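Local coordinates for protein pngf-ii (Elizabethkingia meningoseptica, PDB 4R4X) that removes N-linked glycans from glycoproteins as a peptide:N-glycosidase, probably by hydrolysing the amide bond between the sugar and its asparagine, at residues 209-212 with 217-220; 232-237 with 249-254; 346-351 with 358-363. All coordinates share one frame; numbering follows the deposited sequence.

Contact 1: 209-212 with 217-220; sequences QRFG and ILKK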
# COMPACT_ATOMS: atom_id res chain seq x y z
N GLN A 209 7.56 1.05 -22.01
CA GLN A 209 7.06 0.41 -23.22
C GLN A 209 5.55 0.51 -23.26
O GLN A 209 4.86 0.39 -22.22
CB GLN A 209 7.51 -1.04 -23.26
CG GLN A 209 9.03 -1.18 -23.18
CD GLN A 209 9.47 -2.62 -22.93
OE1 GLN A 209 10.08 -2.93 -21.91
NE2 GLN A 209 9.17 -3.46 -23.85
N ARG A 210 5.01 0.70 -24.46
CA ARG A 210 3.57 0.86 -24.63
C ARG A 210 3.06 -0.10 -25.69
O ARG A 210 3.62 -0.19 -26.78
CB ARG A 210 3.22 2.29 -25.04
CG ARG A 210 3.79 3.34 -24.11
CD ARG A 210 3.19 4.73 -24.35
NE ARG A 210 3.59 5.62 -23.25
CZ ARG A 210 4.80 6.13 -23.09
NH1 ARG A 210 5.06 6.88 -22.02
NH2 ARG A 210 5.78 5.90 -23.97
N PHE A 211 2.00 -0.82 -25.37
CA PHE A 211 1.45 -1.79 -26.31
C PHE A 211 -0.06 -1.54 -26.41
O PHE A 211 -0.60 -0.69 -25.70
CB PHE A 211 1.72 -3.21 -25.83
CG PHE A 211 3.17 -3.53 -25.59
CD1 PHE A 211 3.98 -3.99 -26.64
CD2 PHE A 211 3.74 -3.34 -24.34
CE1 PHE A 211 5.32 -4.29 -26.41
CE2 PHE A 211 5.06 -3.63 -24.12
CZ PHE A 211 5.86 -4.09 -25.15
N GLY A 212 -0.73 -2.26 -27.30
CA GLY A 212 -2.17 -2.16 -27.44
C GLY A 212 -2.62 -0.76 -27.82
O GLY A 212 -3.66 -0.28 -27.36
N ILE A 217 0.80 -0.02 -20.55
CA ILE A 217 2.11 0.55 -20.25
C ILE A 217 2.90 -0.42 -19.36
O ILE A 217 2.36 -1.00 -18.40
CB ILE A 217 2.02 1.96 -19.61
CG1 ILE A 217 1.22 1.95 -18.31
CG2 ILE A 217 1.38 2.94 -20.60
CD1 ILE A 217 1.05 3.32 -17.68
N LEU A 218 4.20 -0.54 -19.63
CA LEU A 218 5.02 -1.58 -19.00
C LEU A 218 6.43 -1.07 -18.71
O LEU A 218 6.98 -0.33 -19.51
CB LEU A 218 5.13 -2.76 -19.97
CG LEU A 218 5.69 -4.06 -19.38
CD1 LEU A 218 4.62 -4.72 -18.54
CD2 LEU A 218 6.13 -5.05 -20.44
N LYS A 219 7.01 -1.46 -17.59
CA LYS A 219 8.42 -1.18 -17.35
C LYS A 219 9.07 -2.28 -16.54
O LYS A 219 8.39 -3.16 -15.99
CB LYS A 219 8.63 0.18 -16.69
CG LYS A 219 8.08 0.32 -15.30
CD LYS A 219 8.72 1.47 -14.49
CE LYS A 219 8.74 2.79 -15.22
NZ LYS A 219 9.30 3.88 -14.38
N LYS A 220 10.40 -2.23 -16.48
CA LYS A 220 11.16 -3.12 -15.63
C LYS A 220 11.44 -2.39 -14.33
O LYS A 220 11.84 -1.20 -14.34
CB LYS A 220 12.48 -3.53 -16.28
CG LYS A 220 12.35 -4.44 -17.48
CD LYS A 220 13.69 -5.05 -17.91
CE LYS A 220 14.73 -3.97 -18.20
NZ LYS A 220 15.80 -4.41 -19.16

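Contact 2: 232-237 with 249-254; sequences IFVELK and GDVFII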
# COMPACT_ATOMS: atom_id res chain seq x y z
N ILE A 232 3.32 -6.44 1.64
CA ILE A 232 3.47 -5.78 0.34
C ILE A 232 2.12 -5.32 -0.17
O ILE A 232 1.14 -6.08 -0.17
CB ILE A 232 4.05 -6.72 -0.73
CG1 ILE A 232 5.24 -7.53 -0.23
CG2 ILE A 232 4.47 -5.90 -1.93
CD1 ILE A 232 5.58 -8.71 -1.12
N PHE A 233 2.07 -4.07 -0.61
CA PHE A 233 0.86 -3.47 -1.12
C PHE A 233 1.17 -2.79 -2.46
O PHE A 233 2.31 -2.36 -2.71
CB PHE A 233 0.32 -2.39 -0.16
CG PHE A 233 -0.28 -2.92 1.10
CD1 PHE A 233 0.51 -3.39 2.11
CD2 PHE A 233 -1.67 -2.87 1.30
CE1 PHE A 233 -0.06 -3.87 3.29
CE2 PHE A 233 -2.25 -3.35 2.48
CZ PHE A 233 -1.43 -3.86 3.47
N VAL A 234 0.15 -2.70 -3.31
CA VAL A 234 0.25 -1.99 -4.56
C VAL A 234 -0.82 -0.93 -4.55
O VAL A 234 -1.96 -1.22 -4.19
CB VAL A 234 0.09 -2.93 -5.77
CG1 VAL A 234 -1.21 -3.73 -5.72
CG2 VAL A 234 0.19 -2.14 -7.07
N GLU A 235 -0.43 0.29 -4.93
CA GLU A 235 -1.35 1.44 -4.95
C GLU A 235 -1.39 2.18 -6.28
O GLU A 235 -0.36 2.61 -6.81
CB GLU A 235 -1.02 2.44 -3.84
CG GLU A 235 -2.08 3.55 -3.68
CD GLU A 235 -1.85 4.39 -2.43
OE1 GLU A 235 -2.82 4.71 -1.72
OE2 GLU A 235 -0.69 4.74 -2.15
N LEU A 236 -2.60 2.32 -6.82
CA LEU A 236 -2.84 2.98 -8.08
C LEU A 236 -3.80 4.14 -7.87
O LEU A 236 -4.77 4.01 -7.08
CB LEU A 236 -3.43 1.98 -9.09
CG LEU A 236 -3.65 2.59 -10.49
CD1 LEU A 236 -3.19 1.67 -11.60
CD2 LEU A 236 -5.09 2.99 -10.70
N LYS A 237 -3.53 5.25 -8.54
CA LYS A 237 -4.44 6.40 -8.54
C LYS A 237 -4.81 6.66 -9.99
O LYS A 237 -3.98 6.55 -10.86
CB LYS A 237 -3.77 7.65 -7.94
CG LYS A 237 -3.16 7.51 -6.57
CD LYS A 237 -4.17 7.18 -5.48
CE LYS A 237 -3.48 7.09 -4.11
NZ LYS A 237 -2.93 8.42 -3.69
N GLY A 249 -9.59 -2.67 -15.94
CA GLY A 249 -8.20 -2.42 -15.63
C GLY A 249 -7.49 -3.58 -14.92
O GLY A 249 -8.11 -4.40 -14.22
N ASP A 250 -6.18 -3.64 -15.11
CA ASP A 250 -5.34 -4.59 -14.40
C ASP A 250 -4.00 -3.93 -14.14
O ASP A 250 -3.47 -3.24 -15.01
CB ASP A 250 -5.05 -5.83 -15.26
CG ASP A 250 -5.81 -7.07 -14.83
OD1 ASP A 250 -6.41 -7.13 -13.73
OD2 ASP A 250 -5.80 -8.04 -15.61
N VAL A 251 -3.45 -4.18 -12.97
CA VAL A 251 -2.03 -4.04 -12.71
C VAL A 251 -1.53 -5.47 -12.68
O VAL A 251 -2.08 -6.33 -11.97
CB VAL A 251 -1.76 -3.35 -11.37
CG1 VAL A 251 -0.26 -3.24 -11.14
CG2 VAL A 251 -2.42 -1.98 -11.35
N PHE A 252 -0.51 -5.73 -13.49
CA PHE A 252 -0.04 -7.08 -13.73
C PHE A 252 1.47 -7.15 -13.70
O PHE A 252 2.15 -6.13 -13.85
CB PHE A 252 -0.57 -7.63 -15.07
CG PHE A 252 -0.11 -6.87 -16.29
CD1 PHE A 252 -0.82 -5.78 -16.76
CD2 PHE A 252 1.04 -7.26 -16.97
CE1 PHE A 252 -0.39 -5.07 -17.88
CE2 PHE A 252 1.46 -6.58 -18.10
CZ PHE A 252 0.75 -5.46 -18.55
N ILE A 253 1.97 -8.34 -13.45
CA ILE A 253 3.37 -8.67 -13.64
C ILE A 253 3.47 -9.83 -14.61
O ILE A 253 2.49 -10.58 -14.83
CB ILE A 253 4.12 -8.99 -12.31
CG1 ILE A 253 3.48 -10.17 -11.59
CG2 ILE A 253 4.12 -7.76 -11.39
CD1 ILE A 253 4.25 -10.67 -10.39
N ILE A 254 4.65 -10.00 -15.21
CA ILE A 254 4.85 -11.01 -16.23
C ILE A 254 5.84 -12.06 -15.72
O ILE A 254 7.06 -11.80 -15.67
CB ILE A 254 5.34 -10.39 -17.55
CG1 ILE A 254 4.29 -9.41 -18.08
CG2 ILE A 254 5.59 -11.48 -18.59
CD1 ILE A 254 4.72 -8.60 -19.28

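Contact 3: 346-351 with 358-363; sequences IGAFIG and HQISLE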
# COMPACT_ATOMS: atom_id res chain seq x y z
N ILE A 346 6.47 -5.10 -14.91
CA ILE A 346 5.22 -4.68 -14.27
C ILE A 346 4.48 -3.67 -15.16
O ILE A 346 5.09 -2.77 -15.75
CB ILE A 346 5.45 -4.13 -12.84
CG1 ILE A 346 4.13 -3.62 -12.21
CG2 ILE A 346 6.48 -3.01 -12.82
CD1 ILE A 346 4.20 -3.50 -10.70
N GLY A 347 3.17 -3.86 -15.28
CA GLY A 347 2.38 -3.05 -16.19
C GLY A 347 1.02 -2.67 -15.69
O GLY A 347 0.54 -3.17 -14.68
N ALA A 348 0.40 -1.75 -16.42
CA ALA A 348 -0.96 -1.38 -16.14
C ALA A 348 -1.70 -1.37 -17.47
O ALA A 348 -1.13 -1.02 -18.50
CB ALA A 348 -1.00 -0.02 -15.49
N PHE A 349 -2.95 -1.83 -17.43
CA PHE A 349 -3.83 -1.90 -18.59
C PHE A 349 -5.14 -1.22 -18.23
O PHE A 349 -5.68 -1.45 -17.16
CB PHE A 349 -4.10 -3.37 -18.96
CG PHE A 349 -5.31 -3.60 -19.82
CD1 PHE A 349 -5.31 -3.27 -21.17
CD2 PHE A 349 -6.45 -4.22 -19.31
CE1 PHE A 349 -6.43 -3.52 -21.97
CE2 PHE A 349 -7.55 -4.50 -20.10
CZ PHE A 349 -7.55 -4.15 -21.43
N ILE A 350 -5.62 -0.35 -19.12
CA ILE A 350 -7.02 0.08 -19.10
C ILE A 350 -7.55 -0.01 -20.53
O ILE A 350 -7.13 0.75 -21.41
CB ILE A 350 -7.20 1.51 -18.54
CG1 ILE A 350 -6.65 1.60 -17.11
CG2 ILE A 350 -8.68 1.87 -18.57
CD1 ILE A 350 -6.59 3.01 -16.54
N GLY A 351 -8.44 -0.96 -20.78
CA GLY A 351 -9.00 -1.15 -22.09
C GLY A 351 -9.92 0.01 -22.43
O GLY A 351 -10.96 0.15 -21.80
N HIS A 358 -6.97 7.99 -20.03
CA HIS A 358 -6.84 8.02 -18.58
C HIS A 358 -5.43 8.42 -18.21
O HIS A 358 -4.52 8.33 -19.02
CB HIS A 358 -7.10 6.63 -17.98
CG HIS A 358 -8.45 6.09 -18.30
ND1 HIS A 358 -9.48 6.08 -17.39
CD2 HIS A 358 -8.95 5.60 -19.46
CE1 HIS A 358 -10.55 5.57 -17.96
NE2 HIS A 358 -10.27 5.29 -19.21
N GLN A 359 -5.27 8.87 -16.97
CA GLN A 359 -3.96 9.13 -16.38
C GLN A 359 -3.88 8.33 -15.08
O GLN A 359 -4.82 8.37 -14.28
CB GLN A 359 -3.86 10.61 -16.07
CG GLN A 359 -2.48 11.09 -15.79
CD GLN A 359 -2.49 12.60 -15.75
OE1 GLN A 359 -2.64 13.23 -16.79
NE2 GLN A 359 -2.43 13.16 -14.57
N ILE A 360 -2.77 7.61 -14.88
CA ILE A 360 -2.54 6.93 -13.61
C ILE A 360 -1.17 7.19 -12.99
O ILE A 360 -0.22 7.67 -13.66
CB ILE A 360 -2.71 5.39 -13.72
CG1 ILE A 360 -1.50 4.78 -14.43
CG2 ILE A 360 -3.99 5.04 -14.45
CD1 ILE A 360 -1.39 3.28 -14.32
N SER A 361 -1.10 6.90 -11.69
CA SER A 361 0.13 6.72 -10.95
C SER A 361 0.08 5.34 -10.31
O SER A 361 -1.00 4.84 -10.03
CB SER A 361 0.30 7.81 -9.88
OG SER A 361 0.36 9.09 -10.52
N LEU A 362 1.24 4.75 -10.09
CA LEU A 362 1.35 3.42 -9.53
C LEU A 362 2.66 3.24 -8.76
O LEU A 362 3.74 3.62 -9.26
CB LEU A 362 1.30 2.39 -10.65
CG LEU A 362 1.47 0.93 -10.26
CD1 LEU A 362 0.25 0.49 -9.49
CD2 LEU A 362 1.67 0.10 -11.52
N GLU A 363 2.56 2.65 -7.57
CA GLU A 363 3.72 2.29 -6.77
C GLU A 363 3.45 1.02 -5.97
O GLU A 363 2.29 0.61 -5.79
CB GLU A 363 4.13 3.46 -5.84
CG GLU A 363 3.13 3.76 -4.72
CD GLU A 363 3.47 5.00 -3.90
OE1 GLU A 363 3.27 4.97 -2.66
OE2 GLU A 363 3.94 6.00 -4.48

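Contact 1: 209-212 with 217-220
The Phe211 ring meets Leu218 obliquely: its CE2 lies 4.1 Å from Leu218 CD2, across the two arms of a beta hairpin. The other flat group that touches across is the Arg210 guanidinium, again met at a slant, by Ile217 CG2. That guanidinium is held mainly from outside the hairpin, in salt bridges with Asp205 and Glu194 and a bond to the carbonyl of Lys203. The Gln209 amide also finds its partner outside, the hydroxyl of Tyr263, on the helix 262-268 against which Leu218 packs. Leu218 has CG anti to its backbone N (chi1 -167°), and the CD2 branch of this side chain is the one that reaches the phenyl ring.

The strand segments 209-211 and 217-220 run antiparallel with a marked twist, 148° between their directions. Gln209 and Leu218 form the hydrogen-bonded pair, Gln209 N reaching Leu218 O at 2.9 Å. Arg210 and Ile217 make the next, non-hydrogen-bonded pair, with CA atoms 4.6 Å apart and side chains on the opposite face of the sheet from those of Gln209 and Leu218. In the return direction Gln209 O has two visitors: Leu218 N at 2.8 Å, and a CA-H...O contact from Ile217 CA at 3.4 Å.

Contact 2: 232-237 with 249-254
In the interior of a beta sandwich, Val251 pushes its two methyls toward Val234 and Leu236 of the facing sheet. The methyls divide the work: CG1 lies 4.2 Å from Val234 CG2, while CG2 comes to 3.7 Å from Leu236 CD1. Chi1 of Val251 is 180°, which sets CG1 opposite the backbone N and CG2 opposite the carbonyl carbon, giving each methyl a different neighbour. Leu236 and Val251 run past one another in opposite directions, so the contact is made alongside, methyl against methyl.

No hydrogen bond joins the segments, and the nearest CA atoms, Leu236 and Val251, are still 8.4 Å apart. That spacing is too wide for paired strands and consistent with two sheets packed face to face, and the antiparallel sandwich is consistent with the jelly-roll-like architecture of PNGase F. Strand 231-240 sits between 326-331 and 358-367 in a four-stranded sheet, and strand 248-253 lies between 343-350 and 297-303 in a nine-stranded one. All three touching side chains are buried. Met300, on strand 297-303, touches both Val234 and Leu236, while Val234 also packs on Leu362 and Leu236 on Ile360 within their own sheet.

Contact 3: 346-351 with 358-363
Ile350 and His358 meet through a CH-pi contact: methyl CG2 of Ile350 sits over one face of the imidazole of His358, 4.0 Å from the ring centroid and 18° off the ring normal. It lies toward the rim of the ring, on the side of NE2 and CD2. The other arm of Ile350 ends in CD1, which lies 3.9 Å from Ile360 CG2 and as close to His358 CB, so one branch of the isoleucine lies over the imidazole while the other touches both His358 CB and Ile360. Ile360 answers with its long branch. With chi1 at 75°, CG1 stands between the backbone N and the carbonyl carbon, and CD1 reaches 3.5 Å from Ala348 CB. Farther along, Ile346 CD1 and Leu362 CD2 meet loosely at 4.5 Å.

In the next shell, both ring nitrogens of His358 are occupied: NE2 is hydrogen-bonded to Asp243 OD2 and ND1 to Gln238 NE2. These two polar partners fix the rotation of the imidazole and thereby the face it offers to Ile350.

The axes of 346-350 and 358-363 come within 9.3 Å, their directions 150° apart, the separation of two sheets rather than of paired strands. Strand 343-350 is hydrogen-bonded between 216-222 and 248-253 in the nine-stranded sheet, part of which faces the four-stranded one, and Ala348 also packs on Ile217. Strand 358-367 runs between 186-196 and 231-240 in that four-stranded sheet, where Leu362 touches Phe191 and Val234 on its two sides.

How the contacts relate
Contacts 2 and 3 are buried packing between the four-stranded sheet and the part of the nine-stranded sheet that faces it, with no hydrogen bonds across; contact 1 is a partly exposed hairpin at the edge of the nine-stranded sheet, held by backbone bonds. The contacts are tied by neighbouring strands. In the nine-stranded sheet, 217-220 pairs with 346-351 through Ile217 O to Ala348 N, and 346-351 with 249-254 through Phe252 O to Gly347 N. In the four-stranded sheet, 231-240 and 358-367 are neighbours. Contact 1 joins backbone hydrogen bonds to an apolar touch, its polar side chains finding partners outside it; aliphatic methyls make contact 2, and contact 3 adds one buried histidine. Leu218 CD1 reaches Phe252 CE2, linking contacts 1 and 2.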